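Cag pathogenicity island protein (Cag10) (Helicobacter pylori 26695, PDB 6IQT) is a VirB8 homologue of the Cag type IV secretion system, probably serving as an inner-membrane component of the machinery that delivers effectors into host cells. Local coordinates at residues D32-K37 with M58-V63. Residues are numbered along the deposited sequence; the frame is centred on the assembly and turned at random.
Sequences DSATSK and MQYCDV
Tyr60, in the loop that follows helix 50-59, reaches across to helix 30-43 and meets Ala34 and Lys37, one turn apart on that helix. An apolar contact sets Tyr60 CE1 4.0 Å from the CB methyl of Ala34. The carbonyl oxygen Ala34 O approaches Tyr60 CE1 obliquely, also at 4.0 Å, and is not a hydrogen bond partner of the ring. Lys37 contributes the base of its chain: its CG packs 3.8 Å from Tyr60 OH, and the two side chains cross at about a right angle. With CG anti to the backbone N (chi1 -168°) and a bend at chi2, the lysine lays its first methylenes beside the phenol and carries NZ away from it. Tyr60 CG stands anti to its own carbonyl carbon (chi1 -80°), directing the ring at the helix. Phe154 of strand 154-163 touches both Ala34 and Tyr60, while Phe38 and Leu41 also pack on the tyrosine; Tyr60 and Asp62 are both backbone hydrogen-bonded to Val156 of the same strand. The contact thus joins helix 30-43 to the loop that follows helix 50-59 in the VirB8 domain, an NTF2-like fold, over its antiparallel sheet. Across these segments cohesion is purely van der Waals, with the aliphatic stem of an exposed lysine bordering a buried aromatic ring.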
loop_
_atom_site.group_PDB
_atom_site.type_symbol
_atom_site.label_atom_id
_atom_site.label_comp_id
_atom_site.label_asym_id
_atom_site.label_seq_id
_atom_site.Cartn_x
_atom_site.Cartn_y
_atom_site.Cartn_z
ATOM N N ASP A 32 -13.414 -8.183 10.559
ATOM C CA ASP A 32 -13.822 -6.863 10.093
ATOM C C ASP A 32 -13.777 -5.836 11.220
ATOM O O ASP A 32 -13.364 -4.694 10.996
ATOM C CB ASP A 32 -15.221 -6.933 9.465
ATOM C CG ASP A 32 -15.235 -7.720 8.129
ATOM O OD1 ASP A 32 -14.179 -8.185 7.662
ATOM O OD2 ASP A 32 -16.314 -7.862 7.528
ATOM N N SER A 33 -14.195 -6.223 12.437
ATOM C CA SER A 33 -14.113 -5.318 13.589
ATOM C C SER A 33 -12.667 -4.978 13.932
ATOM O O SER A 33 -12.344 -3.821 14.245
ATOM C CB SER A 33 -14.795 -5.946 14.813
ATOM O OG SER A 33 -16.171 -6.168 14.563
ATOM N N ALA A 34 -11.795 -5.988 13.952
ATOM C CA ALA A 34 -10.385 -5.739 14.244
ATOM C C ALA A 34 -9.762 -4.831 13.192
ATOM O O ALA A 34 -8.996 -3.907 13.515
ATOM C CB ALA A 34 -9.626 -7.075 14.327
ATOM N N THR A 35 -10.100 -5.066 11.924
ATOM C CA THR A 35 -9.535 -4.272 10.843
ATOM C C THR A 35 -9.982 -2.819 10.943
ATOM O O THR A 35 -9.183 -1.905 10.733
ATOM C CB THR A 35 -9.922 -4.874 9.487
ATOM O OG1 THR A 35 -9.422 -6.214 9.414
ATOM C CG2 THR A 35 -9.295 -4.081 8.346
ATOM N N SER A 36 -11.248 -2.593 11.292
ATOM C CA SER A 36 -11.744 -1.232 11.439
ATOM C C SER A 36 -11.042 -0.511 12.587
ATOM O O SER A 36 -10.678 0.669 12.464
ATOM C CB SER A 36 -13.258 -1.267 11.650
ATOM O OG SER A 36 -13.743 0.030 11.894
ATOM N N LYS A 37 -10.839 -1.207 13.707
ATOM C CA LYS A 37 -10.120 -0.609 14.829
ATOM C C LYS A 37 -8.676 -0.294 14.449
ATOM O O LYS A 37 -8.152 0.778 14.779
ATOM C CB LYS A 37 -10.176 -1.551 16.032
ATOM C CG LYS A 37 -9.701 -0.916 17.369
ATOM C CD LYS A 37 -10.245 0.504 17.515
ATOM C CE LYS A 37 -10.165 1.004 18.961
ATOM N NZ LYS A 37 -10.757 2.364 19.111
HETATM N N MSE A 58 0.278 -1.008 18.487
HETATM C CA MSE A 58 1.302 -2.032 18.660
HETATM C C MSE A 58 0.690 -3.433 18.898
HETATM O O MSE A 58 1.182 -4.451 18.396
HETATM C CB MSE A 58 2.188 -1.638 19.842
HETATM C CG MSE A 58 3.107 -0.475 19.552
HETATM SE SE MSE A 58 4.135 -0.818 17.920
HETATM C CE MSE A 58 3.294 0.483 16.752
ATOM N N GLN A 59 -0.414 -3.461 19.653
ATOM C CA GLN A 59 -1.105 -4.710 19.991
ATOM C C GLN A 59 -1.747 -5.387 18.780
ATOM O O GLN A 59 -1.998 -6.600 18.819
ATOM C CB GLN A 59 -2.194 -4.430 21.027
ATOM C CG GLN A 59 -1.671 -4.237 22.411
ATOM C CD GLN A 59 -1.606 -5.545 23.139
ATOM O OE1 GLN A 59 -2.563 -5.943 23.809
ATOM N NE2 GLN A 59 -0.491 -6.252 22.986
ATOM N N TYR A 60 -2.025 -4.634 17.725
ATOM C CA TYR A 60 -2.602 -5.179 16.503
ATOM C C TYR A 60 -1.568 -5.562 15.457
ATOM O O TYR A 60 -1.955 -5.944 14.348
ATOM C CB TYR A 60 -3.575 -4.166 15.888
ATOM C CG TYR A 60 -4.897 -4.191 16.568
ATOM C CD1 TYR A 60 -5.874 -5.089 16.167
ATOM C CD2 TYR A 60 -5.164 -3.353 17.650
ATOM C CE1 TYR A 60 -7.095 -5.135 16.802
ATOM C CE2 TYR A 60 -6.383 -3.391 18.293
ATOM C CZ TYR A 60 -7.343 -4.291 17.867
ATOM O OH TYR A 60 -8.564 -4.344 18.495
ATOM N N CYS A 61 -0.274 -5.453 15.762
ATOM C CA CYS A 61 0.790 -5.677 14.785
ATOM C C CYS A 61 1.646 -6.869 15.190
ATOM O O CYS A 61 2.067 -6.975 16.348
ATOM C CB CYS A 61 1.683 -4.432 14.659
ATOM S SG CYS A 61 0.865 -2.920 14.116
ATOM N N ASP A 62 1.922 -7.759 14.244
ATOM C CA ASP A 62 2.983 -8.726 14.474
ATOM C C ASP A 62 4.289 -7.989 14.771
ATOM O O ASP A 62 4.506 -6.856 14.328
ATOM C CB ASP A 62 3.164 -9.639 13.264
ATOM C CG ASP A 62 4.232 -10.700 13.493
ATOM O OD1 ASP A 62 3.976 -11.644 14.266
ATOM O OD2 ASP A 62 5.345 -10.574 12.928
ATOM N N VAL A 63 5.162 -8.634 15.551
ATOM C CA VAL A 63 6.459 -8.027 15.862
ATOM C C VAL A 63 7.170 -7.591 14.584
ATOM O O VAL A 63 7.786 -6.522 14.540
ATOM C CB VAL A 63 7.324 -8.993 16.698
ATOM C CG1 VAL A 63 7.594 -10.290 15.934
ATOM C CG2 VAL A 63 8.638 -8.312 17.100
#